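Local coordinates for protein 16S rRNA (adenine(1408)-N(1))-methyltransferase (Escherichia coli, PDB 3PB3) that methylates the N1 position of adenine 1408 in the 16S rRNA of assembled 30S ribosomal subunits, using S-adenosyl-L-methionine, and so confers resistance to various aminoglycosides, at residues A[26-31]-A[98-103]; A[36-41]-A[193-198]; A[117-122]-A[169-174]. The protein carries 4 engineered substitutions. All blocks are in the same frame, centred on the assembly; numbering follows the deposited sequence.

How the interactions relate
The three contacts sample a Rossmann-like methyltransferase fold from its central sheet outward. Interaction 1 joins two inner parallel strands, and engineered Met31, at the end of the first, touches the bound S-adenosylhomocysteine. The chain then leads from strand 26-31 into helix 37-44, which provides one half of interaction 2 and packs back on the sheet where Asp30 CB meets Ile39 CD1 at 3.7 Å. The centres of these two contacts are about 15 Å apart, and interaction 2 holds the amino-acid end of the ligand. Interaction 3 joins two flanking helices and lies apart, its centre about 27 Å from that of interaction 2; the side chain of Leu122 is about 10 Å from the ligand.

Interaction 1 (A[26-31]-A[98-103]); sequences RVHIDM and ADSISI. Engineered in segment 26-31: Met31 (natural residue Leu).
Ser100 and Ser102 each engage two side chains of strand 26-31 with one hydroxyl. Ser100 OG is hydrogen-bonded to His28 ND1 at 2.6 Å, in the plane at the ring edge; the same oxygen accepts from Arg26 NH2 at 2.8 Å, close to the guanidinium plane. At the other nitrogen of the imidazole, His28 NE2 donates to Ser102 OG over 3.0 Å, the oxygen tilted somewhat from the ring plane. Ser102 OG in turn donates to Asp30 OD1 at 2.7 Å, on the anti side of the carboxylate. With CG of His28 anti to the backbone N (chi1 179°), the ring runs along the serine row and spans both hydroxyls.

On the face opposite His28 and Asp30, Ile29 CD1 packs on Ala98 CB at 3.8 Å, and the engineered Met31 rests its CB on Ile103 CG1. Backbone bonds alternate between the strands, from Ile29 N to Ser100 O and from Ser102 N to Ile29 O. Where the second strand turns its corner, Asp99 OD2 takes the place of a backbone acceptor and receives Val27 N at 2.8 Å; Lys130 forms a salt bridge to the same oxygen.

In the seven-stranded methyltransferase sheet this pair lies between strands 49-54 and 133-139; Thr49 binds Arg26 NH1 and Thr33 binds Asp30 OD2. Bonded at both nitrogens, the His28 ring is fixed in rotation, and its NE2 bond to Ser102 OG and that hydroxyl's bond to Asp30 OD1 form a short chain of donors that probably helps stabilise the negative charge of buried Asp30.

Interaction 2 (A[36-41]-A[193-198]); sequences GRNIYK and FNSMWA. Engineered in segment 193-198: Met196 (natural residue Leu). With SAH (S-adenosyl-L-homocysteine), chain C.
Asn38 OD1 sits at the edge of the Phe193 ring, near its plane, 3.4 Å from Phe193 CB. Phe105 meets that ring edge-to-face. The Trp197 indole has SD of S-adenosylhomocysteine over one face, 3.7 Å above the plane and offset toward the rim, and is also packed edge-to-face with Trp107.

Asn38 OD1 accepts Ser195 N at 3.0 Å from well above the carbonyl plane, 44° out of it, and takes a weak second bond from Asn194 N. The amide's other end is thereby directed at the ligand: ND2 lies 2.9 Å from OXT. This is the cofactor pocket of the Rossmann-like methyltransferase fold, where the start of the helix after the first strand of the main sheet meets a helix beginning at residue 196. Ser195 is the N-cap of the latter; its OG accepts Ala198 N and donates to the ligand carboxylate O at 2.6 Å.

Arg37 is extended from CG to NE (chi2 180°), which carries CD along Asn194 O and the guanidinium out to CE of the engineered Met196, met obliquely. Lys41 crosses Asn194 on its way to Gln192 O, while a water donates to Arg37 O and Asn194 OD1.

Interaction 3 (A[117-122]-A[169-174]); sequences PNRDIL and KAELSN
Leu172 touches both Pro117 and Leu122 on the buried side of this contact, where the start of helix 119-126 meets helix 166-175. The first of these helices lies in the beta-alpha-beta crossover that links parallel neighbours 98-104 and 133-139 of the methyltransferase sheet, and the second precedes strand 178-185. One methyl does the touching: Leu172 CD1 approaches Pro117 CG at 3.7 Å and Leu122 CD1 at 3.8 Å. Phe177 lies against both leucines, and Leu172 also packs on Ile179 of strand 178-185. Pro117, preceded by a cis peptide bond, leans its CG on Glu171 CB.

Against this apolar side stands an exposed polar one, bridged by a salt bridge and a water. Bent at chi3 (-53°), Arg119 brings the edge of its guanidinium to Glu171, NH1 to OE1 at 2.7 Å. Its CG and CD run along Glu171, CD 3.7 Å from Glu171 O, while Asn174 is met only loosely, CB at 4.2 Å from Arg119 CD. Ser175 OG links the two backbones, bonding Arg119 O and Glu171 O. The water donates to Pro117 O and Glu171 OE1. That carboxylate oxygen lies in the guanidinium plane, yet Arg119 NH1 approaches it from 52° above the carboxylate plane.

Interaction 1 (A[26-31]-A[98-103])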
loop_
_atom_site.group_PDB
_atom_site.type_symbol
_atom_site.label_atom_id
_atom_site.label_comp_id
_atom_site.label_asym_id
_atom_site.label_seq_id
_atom_site.Cartn_x
_atom_site.Cartn_y
_atom_site.Cartn_z
ATOM N N ARG A 26 10.397 0.154 11.782
ATOM C CA ARG A 26 9.690 -0.609 10.760
ATOM C C ARG A 26 9.460 0.247 9.525
ATOM O O ARG A 26 9.401 1.479 9.611
ATOM C CB ARG A 26 8.323 -1.075 11.277
ATOM C CG ARG A 26 8.328 -1.962 12.524
ATOM C CD ARG A 26 6.927 -2.525 12.779
ATOM N NE ARG A 26 6.414 -3.179 11.573
ATOM C CZ ARG A 26 5.481 -2.679 10.757
ATOM N NH1 ARG A 26 4.893 -1.508 11.009
ATOM N NH2 ARG A 26 5.128 -3.367 9.681
ATOM N N VAL A 27 9.308 -0.415 8.382
ATOM C CA VAL A 27 8.925 0.259 7.143
ATOM C C VAL A 27 7.700 -0.427 6.550
ATOM O O VAL A 27 7.688 -1.648 6.380
ATOM C CB VAL A 27 10.078 0.254 6.118
ATOM C CG1 VAL A 27 9.625 0.867 4.788
ATOM C CG2 VAL A 27 11.281 1.000 6.674
ATOM N N HIS A 28 6.676 0.366 6.244
ATOM C CA HIS A 28 5.472 -0.143 5.603
ATOM C C HIS A 28 5.285 0.480 4.218
ATOM O O HIS A 28 5.376 1.704 4.066
ATOM C CB HIS A 28 4.236 0.158 6.462
ATOM C CG HIS A 28 2.958 -0.315 5.844
ATOM N ND1 HIS A 28 2.513 -1.612 5.964
ATOM C CD2 HIS A 28 2.056 0.322 5.059
ATOM C CE1 HIS A 28 1.378 -1.748 5.301
ATOM N NE2 HIS A 28 1.083 -0.591 4.735
ATOM N N ILE A 29 5.015 -0.361 3.219
ATOM C CA ILE A 29 4.698 0.132 1.876
ATOM C C ILE A 29 3.229 -0.098 1.549
ATOM O O ILE A 29 2.706 -1.202 1.710
ATOM C CB ILE A 29 5.583 -0.513 0.768
ATOM C CG1 ILE A 29 7.038 -0.073 0.918
ATOM C CG2 ILE A 29 5.062 -0.129 -0.628
ATOM C CD1 ILE A 29 8.016 -0.727 -0.090
ATOM N N ASP A 30 2.570 0.964 1.104
ATOM C CA ASP A 30 1.203 0.886 0.604
ATOM C C ASP A 30 1.253 1.129 -0.905
ATOM O O ASP A 30 1.525 2.247 -1.343
ATOM C CB ASP A 30 0.333 1.931 1.315
ATOM C CG ASP A 30 -1.157 1.790 1.000
ATOM O OD1 ASP A 30 -1.669 0.646 0.916
ATOM O OD2 ASP A 30 -1.823 2.838 0.852
ATOM N N MET A 31 1.016 0.077 -1.688
ATOM C CA MET A 31 1.066 0.149 -3.154
ATOM C C MET A 31 -0.308 0.537 -3.710
ATOM O O MET A 31 -1.316 -0.033 -3.311
ATOM C CB MET A 31 1.531 -1.195 -3.735
ATOM C CG MET A 31 1.465 -1.298 -5.275
ATOM S SD MET A 31 2.560 -0.116 -6.103
ATOM C CE MET A 31 4.125 -0.944 -5.923
ATOM N N ALA A 98 10.835 -3.277 3.031
ATOM C CA ALA A 98 9.586 -3.233 3.796
ATOM C C ALA A 98 9.363 -4.399 4.749
ATOM O O ALA A 98 9.480 -5.569 4.371
ATOM C CB ALA A 98 8.386 -3.077 2.860
ATOM N N ASP A 99 9.002 -4.058 5.984
ATOM C CA ASP A 99 8.542 -5.038 6.962
ATOM C C ASP A 99 7.131 -5.511 6.647
ATOM O O ASP A 99 6.731 -6.611 7.028
ATOM C CB ASP A 99 8.586 -4.429 8.361
ATOM C CG ASP A 99 9.989 -4.104 8.787
ATOM O OD1 ASP A 99 10.649 -5.010 9.325
ATOM O OD2 ASP A 99 10.436 -2.959 8.574
ATOM N N SER A 100 6.369 -4.662 5.967
ATOM C CA SER A 100 5.014 -5.008 5.582
ATOM C C SER A 100 4.615 -4.266 4.321
ATOM O O SER A 100 5.147 -3.194 4.029
ATOM C CB SER A 100 4.013 -4.721 6.707
ATOM O OG SER A 100 4.075 -3.368 7.110
ATOM N N ILE A 101 3.691 -4.864 3.576
ATOM C CA ILE A 101 3.232 -4.308 2.305
ATOM C C ILE A 101 1.729 -4.502 2.204
ATOM O O ILE A 101 1.202 -5.573 2.524
ATOM C CB ILE A 101 3.893 -4.997 1.082
ATOM C CG1 ILE A 101 5.418 -4.927 1.160
ATOM C CG2 ILE A 101 3.413 -4.348 -0.220
ATOM C CD1 ILE A 101 6.129 -5.500 -0.074
ATOM N N SER A 102 1.035 -3.471 1.746
ATOM C CA SER A 102 -0.397 -3.566 1.579
ATOM C C SER A 102 -0.837 -3.103 0.199
ATOM O O SER A 102 -0.205 -2.237 -0.418
ATOM C CB SER A 102 -1.115 -2.764 2.669
ATOM O OG SER A 102 -0.830 -1.378 2.541
ATOM N N ILE A 103 -1.908 -3.723 -0.288
ATOM C CA ILE A 103 -2.605 -3.228 -1.470
ATOM C C ILE A 103 -4.073 -3.179 -1.064
ATOM O O ILE A 103 -4.701 -4.220 -0.870
ATOM C CB ILE A 103 -2.412 -4.146 -2.702
ATOM C CG1 ILE A 103 -0.955 -4.123 -3.185
ATOM C CG2 ILE A 103 -3.324 -3.700 -3.833
ATOM C CD1 ILE A 103 -0.667 -5.113 -4.332
#

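Interaction 2 (A[36-41]-A[193-198])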
loop_
_atom_site.group_PDB
_atom_site.type_symbol
_atom_site.label_atom_id
_atom_site.label_comp_id
_atom_site.label_asym_id
_atom_site.label_seq_id
_atom_site.Cartn_x
_atom_site.Cartn_y
_atom_site.Cartn_z
ATOM N N GLY A 36 -3.696 9.208 -0.362
ATOM C CA GLY A 36 -2.765 9.364 0.756
ATOM C C GLY A 36 -3.410 9.438 2.131
ATOM O O GLY A 36 -2.706 9.471 3.148
ATOM N N ARG A 37 -4.741 9.447 2.178
ATOM C CA ARG A 37 -5.453 9.571 3.457
ATOM C C ARG A 37 -5.343 8.323 4.311
ATOM O O ARG A 37 -5.251 8.425 5.537
ATOM C CB ARG A 37 -6.924 9.941 3.257
ATOM C CG ARG A 37 -7.111 11.308 2.646
ATOM C CD ARG A 37 -8.581 11.650 2.446
ATOM N NE ARG A 37 -8.695 12.937 1.766
ATOM C CZ ARG A 37 -8.620 14.121 2.370
ATOM N NH1 ARG A 37 -8.450 14.209 3.687
ATOM N NH2 ARG A 37 -8.720 15.226 1.650
ATOM N N ASN A 38 -5.340 7.148 3.677
ATOM C CA ASN A 38 -5.185 5.899 4.430
ATOM C C ASN A 38 -3.831 5.843 5.116
ATOM O O ASN A 38 -3.733 5.491 6.298
ATOM C CB ASN A 38 -5.335 4.671 3.530
ATOM C CG ASN A 38 -6.758 4.451 3.069
ATOM O OD1 ASN A 38 -7.713 4.939 3.681
ATOM N ND2 ASN A 38 -6.910 3.704 1.980
ATOM N N ILE A 39 -2.791 6.171 4.357
ATOM C CA ILE A 39 -1.430 6.153 4.882
ATOM C C ILE A 39 -1.215 7.239 5.937
ATOM O O ILE A 39 -0.497 7.021 6.925
ATOM C CB ILE A 39 -0.364 6.193 3.756
ATOM C CG1 ILE A 39 0.391 4.855 3.749
ATOM C CG2 ILE A 39 0.592 7.391 3.918
ATOM C CD1 ILE A 39 1.749 4.883 3.086
ATOM N N TYR A 40 -1.848 8.391 5.725
ATOM C CA TYR A 40 -1.817 9.463 6.710
ATOM C C TYR A 40 -2.348 8.972 8.058
ATOM O O TYR A 40 -1.750 9.260 9.099
ATOM C CB TYR A 40 -2.606 10.696 6.237
ATOM C CG TYR A 40 -2.424 11.886 7.155
ATOM C CD1 TYR A 40 -1.491 12.877 6.868
ATOM C CD2 TYR A 40 -3.170 12.000 8.336
ATOM C CE1 TYR A 40 -1.311 13.967 7.727
ATOM C CE2 TYR A 40 -2.994 13.082 9.201
ATOM C CZ TYR A 40 -2.069 14.058 8.887
ATOM O OH TYR A 40 -1.897 15.127 9.741
ATOM N N LYS A 41 -3.463 8.240 8.034
ATOM C CA LYS A 41 -4.080 7.729 9.273
ATOM C C LYS A 41 -3.200 6.684 9.953
ATOM O O LYS A 41 -3.024 6.719 11.172
ATOM C CB LYS A 41 -5.500 7.182 9.036
ATOM C CG LYS A 41 -6.162 6.644 10.314
ATOM C CD LYS A 41 -7.567 6.092 10.085
ATOM C CE LYS A 41 -8.166 5.634 11.418
ATOM N NZ LYS A 41 -9.420 4.840 11.259
ATOM N N PHE A 193 -11.349 3.269 7.220
ATOM C CA PHE A 193 -10.352 3.866 6.324
ATOM C C PHE A 193 -10.753 5.284 5.976
ATOM O O PHE A 193 -11.937 5.588 5.910
ATOM C CB PHE A 193 -10.166 3.019 5.058
ATOM C CG PHE A 193 -9.619 1.649 5.325
ATOM C CD1 PHE A 193 -8.245 1.432 5.400
ATOM C CD2 PHE A 193 -10.476 0.571 5.506
ATOM C CE1 PHE A 193 -7.735 0.151 5.666
ATOM C CE2 PHE A 193 -9.976 -0.709 5.768
ATOM C CZ PHE A 193 -8.607 -0.915 5.848
ATOM N N ASN A 194 -9.762 6.141 5.743
ATOM C CA ASN A 194 -9.997 7.570 5.552
ATOM C C ASN A 194 -10.028 8.034 4.085
ATOM O O ASN A 194 -10.492 9.132 3.799
ATOM C CB ASN A 194 -8.973 8.394 6.355
ATOM C CG ASN A 194 -9.350 8.549 7.836
ATOM O OD1 ASN A 194 -8.657 9.237 8.590
ATOM N ND2 ASN A 194 -10.454 7.932 8.249
ATOM N N SER A 195 -9.558 7.209 3.152
ATOM C CA SER A 195 -9.575 7.630 1.746
ATOM C C SER A 195 -11.005 7.831 1.258
ATOM O O SER A 195 -11.925 7.164 1.724
ATOM C CB SER A 195 -8.823 6.653 0.843
ATOM O OG SER A 195 -9.637 5.574 0.431
ATOM N N MET A 196 -11.184 8.763 0.331
ATOM C CA MET A 196 -12.513 9.084 -0.188
ATOM C C MET A 196 -13.094 7.895 -0.946
ATOM O O MET A 196 -14.297 7.654 -0.906
ATOM C CB MET A 196 -12.454 10.324 -1.076
ATOM C CG MET A 196 -12.008 11.570 -0.309
ATOM S SD MET A 196 -12.298 13.101 -1.201
ATOM C CE MET A 196 -11.411 14.234 -0.151
ATOM N N TRP A 197 -12.212 7.153 -1.614
ATOM C CA TRP A 197 -12.553 5.913 -2.303
ATOM C C TRP A 197 -13.091 4.854 -1.340
ATOM O O TRP A 197 -14.144 4.266 -1.584
ATOM C CB TRP A 197 -11.309 5.394 -3.031
ATOM C CG TRP A 197 -11.431 4.052 -3.718
ATOM C CD1 TRP A 197 -10.645 2.963 -3.501
ATOM C CD2 TRP A 197 -12.360 3.676 -4.750
ATOM N NE1 TRP A 197 -11.025 1.928 -4.319
ATOM C CE2 TRP A 197 -12.072 2.337 -5.100
ATOM C CE3 TRP A 197 -13.407 4.337 -5.411
ATOM C CZ2 TRP A 197 -12.791 1.642 -6.078
ATOM C CZ3 TRP A 197 -14.129 3.644 -6.385
ATOM C CH2 TRP A 197 -13.814 2.311 -6.712
ATOM N N ALA A 198 -12.362 4.610 -0.252
ATOM C CA ALA A 198 -12.809 3.638 0.754
ATOM C C ALA A 198 -14.160 4.021 1.364
ATOM O O ALA A 198 -15.011 3.153 1.583
ATOM C CB ALA A 198 -11.755 3.466 1.846
HETATM N N SAH C . -5.481 2.181 -1.901
HETATM C CA SAH C . -6.410 3.236 -2.398
HETATM C CB SAH C . -7.030 2.820 -3.737
HETATM C CG SAH C . -7.370 4.043 -4.593
HETATM S SD SAH C . -8.091 3.617 -6.157
HETATM C C SAH C . -7.486 3.486 -1.376
HETATM O O SAH C . -8.044 4.578 -1.383
HETATM O OXT SAH C . -7.837 2.653 -0.531
HETATM C "C5'" SAH C . -6.873 2.639 -6.976
HETATM C "C4'" SAH C . -5.497 3.308 -7.043
HETATM O "O4'" SAH C . -4.569 2.352 -7.567
HETATM C "C3'" SAH C . -5.417 4.545 -7.940
HETATM O "O3'" SAH C . -4.901 5.653 -7.190
HETATM C "C2'" SAH C . -4.435 4.153 -9.038
HETATM O "O2'" SAH C . -3.586 5.223 -9.491
HETATM C "C1'" SAH C . -3.643 3.015 -8.418
HETATM N N9 SAH C . -3.115 2.109 -9.468
HETATM C C8 SAH C . -3.801 1.615 -10.521
HETATM N N7 SAH C . -3.004 0.833 -11.292
HETATM C C5 SAH C . -1.780 0.832 -10.733
HETATM C C6 SAH C . -0.471 0.209 -11.029
HETATM N N6 SAH C . -0.310 -0.584 -12.116
HETATM N N1 SAH C . 0.555 0.459 -10.179
HETATM C C2 SAH C . 0.411 1.243 -9.091
HETATM N N3 SAH C . -0.750 1.836 -8.759
HETATM C C4 SAH C . -1.859 1.675 -9.527
HETATM O O HOH W 1 -6.540 10.407 7.154
#

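Interaction 3 (A[117-122]-A[169-174])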
loop_
_atom_site.group_PDB
_atom_site.type_symbol
_atom_site.label_atom_id
_atom_site.label_comp_id
_atom_site.label_asym_id
_atom_site.label_seq_id
_atom_site.Cartn_x
_atom_site.Cartn_y
_atom_site.Cartn_z
ATOM N N PRO A 117 -3.803 -13.930 -10.730
ATOM C CA PRO A 117 -2.956 -12.759 -10.507
ATOM C C PRO A 117 -1.884 -12.633 -11.589
ATOM O O PRO A 117 -1.661 -13.572 -12.348
ATOM C CB PRO A 117 -2.294 -13.084 -9.176
ATOM C CG PRO A 117 -2.105 -14.565 -9.236
ATOM C CD PRO A 117 -3.271 -15.112 -10.021
ATOM N N ASN A 118 -1.227 -11.481 -11.649
ATOM C CA ASN A 118 -0.106 -11.289 -12.555
ATOM C C ASN A 118 1.165 -11.586 -11.776
ATOM O O ASN A 118 1.591 -10.784 -10.935
ATOM C CB ASN A 118 -0.117 -9.860 -13.126
ATOM C CG ASN A 118 1.030 -9.595 -14.089
ATOM O OD1 ASN A 118 2.174 -9.954 -13.822
ATOM N ND2 ASN A 118 0.730 -8.935 -15.202
ATOM N N ARG A 119 1.763 -12.745 -12.049
ATOM C CA ARG A 119 2.870 -13.238 -11.232
ATOM C C ARG A 119 4.114 -12.357 -11.299
ATOM O O ARG A 119 4.766 -12.132 -10.280
ATOM C CB ARG A 119 3.205 -14.699 -11.570
ATOM C CG ARG A 119 2.061 -15.665 -11.235
ATOM C CD ARG A 119 2.492 -17.132 -11.299
ATOM N NE ARG A 119 3.126 -17.482 -12.570
ATOM C CZ ARG A 119 2.472 -17.854 -13.668
ATOM N NH1 ARG A 119 1.144 -17.925 -13.678
ATOM N NH2 ARG A 119 3.152 -18.153 -14.765
ATOM N N ASP A 120 4.428 -11.841 -12.485
ATOM C CA ASP A 120 5.607 -10.994 -12.643
ATOM C C ASP A 120 5.467 -9.693 -11.850
ATOM O O ASP A 120 6.390 -9.296 -11.128
ATOM C CB ASP A 120 5.887 -10.699 -14.122
ATOM C CG ASP A 120 7.139 -9.864 -14.319
ATOM O OD1 ASP A 120 8.213 -10.255 -13.805
ATOM O OD2 ASP A 120 7.051 -8.809 -14.978
ATOM N N ILE A 121 4.311 -9.053 -11.964
ATOM C CA ILE A 121 4.059 -7.794 -11.261
ATOM C C ILE A 121 4.061 -8.012 -9.743
ATOM O O ILE A 121 4.706 -7.264 -9.002
ATOM C CB ILE A 121 2.739 -7.109 -11.724
ATOM C CG1 ILE A 121 2.764 -6.764 -13.226
ATOM C CG2 ILE A 121 2.444 -5.857 -10.888
ATOM C CD1 ILE A 121 3.988 -6.015 -13.726
ATOM N N LEU A 122 3.364 -9.047 -9.289
ATOM C CA LEU A 122 3.376 -9.381 -7.869
ATOM C C LEU A 122 4.796 -9.679 -7.382
ATOM O O LEU A 122 5.145 -9.347 -6.254
ATOM C CB LEU A 122 2.425 -10.532 -7.550
ATOM C CG LEU A 122 0.916 -10.273 -7.683
ATOM C CD1 LEU A 122 0.172 -11.473 -7.151
ATOM C CD2 LEU A 122 0.454 -8.999 -6.972
ATOM N N LYS A 169 -3.475 -19.819 -4.503
ATOM C CA LYS A 169 -2.437 -19.994 -3.487
ATOM C C LYS A 169 -1.059 -20.267 -4.097
ATOM O O LYS A 169 -0.058 -19.673 -3.676
ATOM C CB LYS A 169 -2.835 -21.118 -2.523
ATOM C CG LYS A 169 -1.874 -21.354 -1.360
ATOM C CD LYS A 169 -2.406 -22.455 -0.437
ATOM C CE LYS A 169 -1.418 -22.770 0.682
ATOM N NZ LYS A 169 -1.937 -23.795 1.640
ATOM N N ALA A 170 -1.017 -21.164 -5.081
ATOM C CA ALA A 170 0.229 -21.550 -5.743
ATOM C C ALA A 170 0.794 -20.430 -6.614
ATOM O O ALA A 170 2.005 -20.248 -6.688
ATOM C CB ALA A 170 0.023 -22.827 -6.576
ATOM N N GLU A 171 -0.084 -19.677 -7.268
ATOM C CA GLU A 171 0.367 -18.573 -8.107
ATOM C C GLU A 171 0.969 -17.449 -7.271
ATOM O O GLU A 171 1.998 -16.887 -7.639
ATOM C CB GLU A 171 -0.748 -18.076 -9.031
ATOM C CG GLU A 171 -1.077 -19.086 -10.130
ATOM C CD GLU A 171 -1.576 -18.449 -11.410
ATOM O OE1 GLU A 171 -0.874 -17.573 -11.962
ATOM O OE2 GLU A 171 -2.666 -18.843 -11.876
ATOM N N LEU A 172 0.343 -17.141 -6.136
ATOM C CA LEU A 172 0.928 -16.179 -5.191
ATOM C C LEU A 172 2.266 -16.643 -4.619
ATOM O O LEU A 172 3.223 -15.858 -4.542
ATOM C CB LEU A 172 -0.054 -15.826 -4.061
ATOM C CG LEU A 172 -0.734 -14.463 -4.252
ATOM C CD1 LEU A 172 -1.575 -14.453 -5.529
ATOM C CD2 LEU A 172 -1.579 -14.067 -3.039
ATOM N N SER A 173 2.328 -17.911 -4.215
ATOM C CA SER A 173 3.561 -18.505 -3.689
ATOM C C SER A 173 4.728 -18.394 -4.673
ATOM O O SER A 173 5.869 -18.161 -4.269
ATOM C CB SER A 173 3.338 -19.967 -3.300
ATOM O OG SER A 173 4.538 -20.537 -2.803
ATOM N N ASN A 174 4.434 -18.550 -5.963
ATOM C CA ASN A 174 5.449 -18.392 -7.006
ATOM C C ASN A 174 5.931 -16.950 -7.156
ATOM O O ASN A 174 7.017 -16.704 -7.682
ATOM C CB ASN A 174 4.940 -18.926 -8.347
ATOM C CG ASN A 174 4.796 -20.441 -8.359
ATOM O OD1 ASN A 174 5.622 -21.164 -7.788
ATOM N ND2 ASN A 174 3.741 -20.932 -9.009
HETATM O O HOH W 2 -2.135 -15.775 -13.590
#